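Long-range contact in pyruvate formate-lyase 2 (Archaeoglobus fulgidus, PDB 2F3O), which is a glycyl radical enzyme of unknown function, probably a lyase related to pyruvate formate-lyase and glycerol dehydratase: residues 660-672 with 764-776. Sequence-based numbering, arbitrary orientation.
Sequences SPSTGMDREGVTA and VQEEVIRRISCRI
Glu-767, on the last helix of the chain, takes a hydrogen bond from Thr-663. Thr-663 OG1 donates to Glu-767 OE2 at 2.9 Å, from above the carboxylate plane, 38° out of it. One turn on, CB of Arg-770 touches the methyl CG2 of Thr-663. That methyl also rests on CG of Arg-771. The Arg-771 chain is extended to CD and then bends at chi3 (64°), which brings the guanidinium edge to the 660-672 loop. NH1 and NH2 of Arg-771 grip one atom end-on, the carbonyl oxygen of Pro-661, each at 2.9 Å and within the carbonyl plane. Arg-771 NH1 also donates to Thr-663 OG1 at 3.1 Å, so this hydroxyl links arginine and glutamate. With an alanine in place of Arg-771, Pro-661 O would probably lose both donors, Thr-663 OG1 would lose one, and the loop would be less firmly held to the helix end. The contact joins the C-terminal tail to a loop of the glycine radical region that leads into helix 670-677. Beyond helix 762-770, the backbone of Ser-773 bonds to Asn-694 and Ser-696, along strand 692-696. Ser-773 OG lies 3.4 Å from Val-670 CG2. The Arg-775 carbonyl oxygen then accepts Val-670 N at 3.1 Å, at the start of helix 670-677. CB of Arg-775 packs on CA of Gly-669, the N-cap residue, at 3.4 Å. Ile-776, the C-terminal residue, crosses Thr-671 at about a right angle. Its CG2 lies against CB and OG1 of Thr-671, while Ile-776 CD1 reaches Ala-672 CB at 4.2 Å.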
loop_
_atom_site.group_PDB
_atom_site.type_symbol
_atom_site.label_atom_id
_atom_site.label_comp_id
_atom_site.label_asym_id
_atom_site.label_seq_id
_atom_site.Cartn_x
_atom_site.Cartn_y
_atom_site.Cartn_z
ATOM N N SER A 660 22.772 -37.387 -2.718
ATOM C CA SER A 660 23.344 -38.717 -2.827
ATOM C C SER A 660 24.829 -38.653 -2.449
ATOM O O SER A 660 25.510 -37.678 -2.779
ATOM C CB SER A 660 23.140 -39.280 -4.241
ATOM O OG SER A 660 21.798 -39.150 -4.686
ATOM N N PRO A 661 25.325 -39.680 -1.726
ATOM C CA PRO A 661 26.700 -39.781 -1.233
ATOM C C PRO A 661 27.750 -39.745 -2.319
ATOM O O PRO A 661 27.432 -39.950 -3.492
ATOM C CB PRO A 661 26.733 -41.155 -0.560
ATOM C CG PRO A 661 25.541 -41.875 -1.032
ATOM C CD PRO A 661 24.522 -40.832 -1.280
ATOM N N SER A 662 28.997 -39.497 -1.927
ATOM C CA SER A 662 30.095 -39.500 -2.887
ATOM C C SER A 662 30.269 -40.863 -3.589
ATOM O O SER A 662 29.800 -41.910 -3.104
ATOM C CB SER A 662 31.391 -39.050 -2.220
ATOM O OG SER A 662 31.402 -37.650 -2.032
ATOM N N THR A 663 30.907 -40.840 -4.748
ATOM C CA THR A 663 31.071 -42.049 -5.526
ATOM C C THR A 663 31.963 -43.059 -4.793
ATOM O O THR A 663 33.102 -42.760 -4.425
ATOM C CB THR A 663 31.619 -41.709 -6.913
ATOM O OG1 THR A 663 30.680 -40.865 -7.582
ATOM C CG2 THR A 663 31.838 -42.957 -7.734
ATOM N N GLY A 664 31.401 -44.237 -4.530
ATOM C CA GLY A 664 32.139 -45.326 -3.903
ATOM C C GLY A 664 32.435 -45.164 -2.425
ATOM O O GLY A 664 33.380 -45.756 -1.918
ATOM N N MET A 665 31.640 -44.363 -1.726
ATOM C CA MET A 665 31.802 -44.208 -0.281
ATOM C C MET A 665 30.623 -44.842 0.442
ATOM O O MET A 665 30.495 -44.747 1.669
ATOM C CB MET A 665 31.902 -42.738 0.095
ATOM C CG MET A 665 32.975 -42.013 -0.638
ATOM S SD MET A 665 34.585 -42.682 -0.243
ATOM C CE MET A 665 35.585 -41.988 -1.560
ATOM N N ASP A 666 29.763 -45.492 -0.335
ATOM C CA ASP A 666 28.554 -46.105 0.200
ATOM C C ASP A 666 28.781 -47.599 0.426
ATOM O O ASP A 666 28.224 -48.443 -0.280
ATOM C CB ASP A 666 27.350 -45.828 -0.721
ATOM C CG ASP A 666 27.692 -45.950 -2.206
ATOM O OD1 ASP A 666 28.377 -45.057 -2.763
ATOM O OD2 ASP A 666 27.251 -46.946 -2.820
ATOM N N ARG A 667 29.612 -47.907 1.422
ATOM C CA ARG A 667 30.055 -49.277 1.706
ATOM C C ARG A 667 28.990 -50.151 2.385
ATOM O O ARG A 667 28.770 -51.287 1.965
ATOM C CB ARG A 667 31.372 -49.265 2.482
ATOM C CG ARG A 667 32.556 -48.738 1.664
ATOM C CD ARG A 667 33.777 -48.481 2.553
ATOM N NE ARG A 667 34.588 -47.330 2.117
ATOM C CZ ARG A 667 34.462 -46.078 2.576
ATOM N NH1 ARG A 667 33.540 -45.774 3.492
ATOM N NH2 ARG A 667 35.257 -45.120 2.109
ATOM N N GLU A 668 28.327 -49.637 3.420
ATOM C CA GLU A 668 27.046 -50.221 3.833
ATOM C C GLU A 668 26.058 -49.765 2.781
ATOM O O GLU A 668 26.106 -48.597 2.334
ATOM C CB GLU A 668 26.607 -49.718 5.195
ATOM C CG GLU A 668 27.756 -49.364 6.101
ATOM C CD GLU A 668 28.499 -50.583 6.584
ATOM O OE1 GLU A 668 27.839 -51.629 6.787
ATOM O OE2 GLU A 668 29.734 -50.488 6.762
ATOM N N GLY A 669 25.172 -50.668 2.375
ATOM C CA GLY A 669 24.558 -50.522 1.069
ATOM C C GLY A 669 23.385 -49.600 0.896
ATOM O O GLY A 669 23.278 -48.560 1.535
ATOM N N VAL A 670 22.493 -50.004 0.013
ATOM C CA VAL A 670 21.491 -49.106 -0.517
ATOM C C VAL A 670 20.413 -48.640 0.486
ATOM O O VAL A 670 20.023 -47.455 0.468
ATOM C CB VAL A 670 20.956 -49.661 -1.848
ATOM C CG1 VAL A 670 19.470 -49.502 -1.984
ATOM C CG2 VAL A 670 21.699 -49.007 -2.985
ATOM N N THR A 671 19.990 -49.528 1.393
ATOM C CA THR A 671 19.077 -49.130 2.474
ATOM C C THR A 671 19.770 -48.106 3.385
ATOM O O THR A 671 19.183 -47.092 3.746
ATOM C CB THR A 671 18.540 -50.356 3.269
ATOM O OG1 THR A 671 17.540 -51.028 2.499
ATOM C CG2 THR A 671 17.928 -49.959 4.607
ATOM N N ALA A 672 21.046 -48.339 3.683
ATOM C CA ALA A 672 21.840 -47.425 4.509
ATOM C C ALA A 672 22.077 -46.044 3.877
ATOM O O ALA A 672 22.305 -45.059 4.591
ATOM C CB ALA A 672 23.170 -48.070 4.886
ATOM N N VAL A 764 30.878 -38.169 -16.935
ATOM C CA VAL A 764 29.547 -38.465 -16.402
ATOM C C VAL A 764 29.192 -39.945 -16.551
ATOM O O VAL A 764 28.668 -40.534 -15.615
ATOM C CB VAL A 764 28.453 -37.521 -16.968
ATOM C CG1 VAL A 764 27.075 -37.903 -16.450
ATOM C CG2 VAL A 764 28.749 -36.090 -16.573
ATOM N N GLN A 765 29.531 -40.546 -17.696
ATOM C CA GLN A 765 29.358 -41.989 -17.932
ATOM C C GLN A 765 30.084 -42.862 -16.915
ATOM O O GLN A 765 29.521 -43.840 -16.400
ATOM C CB GLN A 765 29.870 -42.366 -19.314
ATOM C CG GLN A 765 28.925 -42.041 -20.443
ATOM C CD GLN A 765 29.413 -42.579 -21.758
ATOM O OE1 GLN A 765 30.560 -43.000 -21.880
ATOM N NE2 GLN A 765 28.544 -42.567 -22.758
ATOM N N GLU A 766 31.327 -42.483 -16.622
ATOM C CA GLU A 766 32.182 -43.225 -15.707
ATOM C C GLU A 766 31.615 -43.201 -14.304
ATOM O O GLU A 766 31.755 -44.163 -13.544
ATOM C CB GLU A 766 33.607 -42.650 -15.743
ATOM C CG GLU A 766 34.739 -43.595 -15.302
ATOM C CD GLU A 766 34.803 -44.944 -16.061
ATOM O OE1 GLU A 766 35.363 -45.906 -15.472
ATOM O OE2 GLU A 766 34.319 -45.058 -17.221
ATOM N N GLU A 767 30.941 -42.100 -13.998
ATOM C CA GLU A 767 30.249 -41.908 -12.737
ATOM C C GLU A 767 29.002 -42.783 -12.566
ATOM O O GLU A 767 28.821 -43.377 -11.515
ATOM C CB GLU A 767 29.890 -40.437 -12.578
ATOM C CG GLU A 767 30.995 -39.613 -11.989
ATOM C CD GLU A 767 30.812 -39.430 -10.507
ATOM O OE1 GLU A 767 29.645 -39.284 -10.064
ATOM O OE2 GLU A 767 31.831 -39.432 -9.785
ATOM N N VAL A 768 28.150 -42.870 -13.583
ATOM C CA VAL A 768 26.980 -43.749 -13.487
ATOM C C VAL A 768 27.389 -45.227 -13.391
ATOM O O VAL A 768 26.745 -46.010 -12.681
ATOM C CB VAL A 768 25.883 -43.471 -14.591
ATOM C CG1 VAL A 768 26.406 -42.628 -15.691
ATOM C CG2 VAL A 768 25.310 -44.745 -15.171
ATOM N N ILE A 769 28.491 -45.589 -14.052
ATOM C CA ILE A 769 29.015 -46.952 -13.955
ATOM C C ILE A 769 29.551 -47.258 -12.552
ATOM O O ILE A 769 29.155 -48.257 -11.952
ATOM C CB ILE A 769 30.045 -47.262 -15.076
ATOM C CG1 ILE A 769 29.314 -47.544 -16.397
ATOM C CG2 ILE A 769 30.900 -48.477 -14.726
ATOM C CD1 ILE A 769 30.185 -47.424 -17.630
ATOM N N ARG A 770 30.382 -46.368 -12.006
ATOM C CA ARG A 770 30.960 -46.572 -10.673
ATOM C C ARG A 770 30.002 -46.483 -9.485
ATOM O O ARG A 770 30.343 -46.905 -8.385
ATOM C CB ARG A 770 32.115 -45.616 -10.439
ATOM C CG ARG A 770 33.345 -45.972 -11.210
ATOM C CD ARG A 770 34.483 -45.076 -10.818
ATOM N NE ARG A 770 35.333 -44.794 -11.968
ATOM C CZ ARG A 770 36.501 -44.167 -11.891
ATOM N NH1 ARG A 770 36.960 -43.772 -10.709
ATOM N NH2 ARG A 770 37.213 -43.942 -12.990
ATOM N N ARG A 771 28.811 -45.934 -9.692
ATOM C CA ARG A 771 27.854 -45.764 -8.594
ATOM C C ARG A 771 26.838 -46.910 -8.490
ATOM O O ARG A 771 25.931 -46.876 -7.656
ATOM C CB ARG A 771 27.152 -44.408 -8.714
ATOM C CG ARG A 771 28.102 -43.224 -8.568
ATOM C CD ARG A 771 27.396 -41.894 -8.739
ATOM N NE ARG A 771 26.422 -41.720 -7.676
ATOM C CZ ARG A 771 26.694 -41.154 -6.508
ATOM N NH1 ARG A 771 27.907 -40.675 -6.259
ATOM N NH2 ARG A 771 25.744 -41.066 -5.592
ATOM N N ILE A 772 27.004 -47.916 -9.346
ATOM C CA ILE A 772 26.158 -49.101 -9.332
ATOM C C ILE A 772 26.452 -49.901 -8.076
ATOM O O ILE A 772 27.582 -50.328 -7.834
ATOM C CB ILE A 772 26.385 -49.964 -10.584
ATOM C CG1 ILE A 772 25.970 -49.193 -11.835
ATOM C CG2 ILE A 772 25.593 -51.242 -10.504
ATOM C CD1 ILE A 772 26.435 -49.811 -13.143
ATOM N N SER A 773 25.423 -50.067 -7.260
ATOM C CA SER A 773 25.571 -50.643 -5.940
ATOM C C SER A 773 25.087 -52.090 -5.912
ATOM O O SER A 773 24.226 -52.482 -6.705
ATOM C CB SER A 773 24.814 -49.778 -4.925
ATOM O OG SER A 773 24.787 -50.340 -3.628
ATOM N N CYS A 774 25.666 -52.873 -4.994
ATOM C CA CYS A 774 25.314 -54.290 -4.772
ATOM C C CYS A 774 24.753 -54.625 -3.383
ATOM O O CYS A 774 23.887 -55.498 -3.265
ATOM C CB CYS A 774 26.516 -55.182 -5.037
ATOM S SG CYS A 774 26.971 -55.145 -6.752
ATOM N N ARG A 775 25.263 -53.954 -2.345
ATOM C CA ARG A 775 24.791 -54.182 -0.978
ATOM C C ARG A 775 23.331 -53.716 -0.786
ATOM O O ARG A 775 22.885 -52.739 -1.393
ATOM C CB ARG A 775 25.700 -53.525 0.086
ATOM C CG ARG A 775 27.137 -53.993 0.236
ATOM C CD ARG A 775 27.291 -55.264 1.070
ATOM N NE ARG A 775 28.698 -55.671 1.202
ATOM C CZ ARG A 775 29.470 -56.194 0.228
ATOM N NH1 ARG A 775 29.017 -56.393 -1.017
ATOM N NH2 ARG A 775 30.738 -56.522 0.498
ATOM N N ILE A 776 22.640 -54.443 0.101
ATOM C CA ILE A 776 21.209 -54.346 0.468
ATOM C C ILE A 776 20.192 -54.404 -0.695
ATOM O O ILE A 776 20.509 -54.331 -1.878
ATOM C CB ILE A 776 20.888 -53.264 1.580
ATOM C CG1 ILE A 776 22.145 -52.878 2.362
ATOM C CG2 ILE A 776 19.880 -53.841 2.601
ATOM C CD1 ILE A 776 21.943 -51.839 3.464
ATOM O OXT ILE A 776 18.998 -54.576 -0.487
#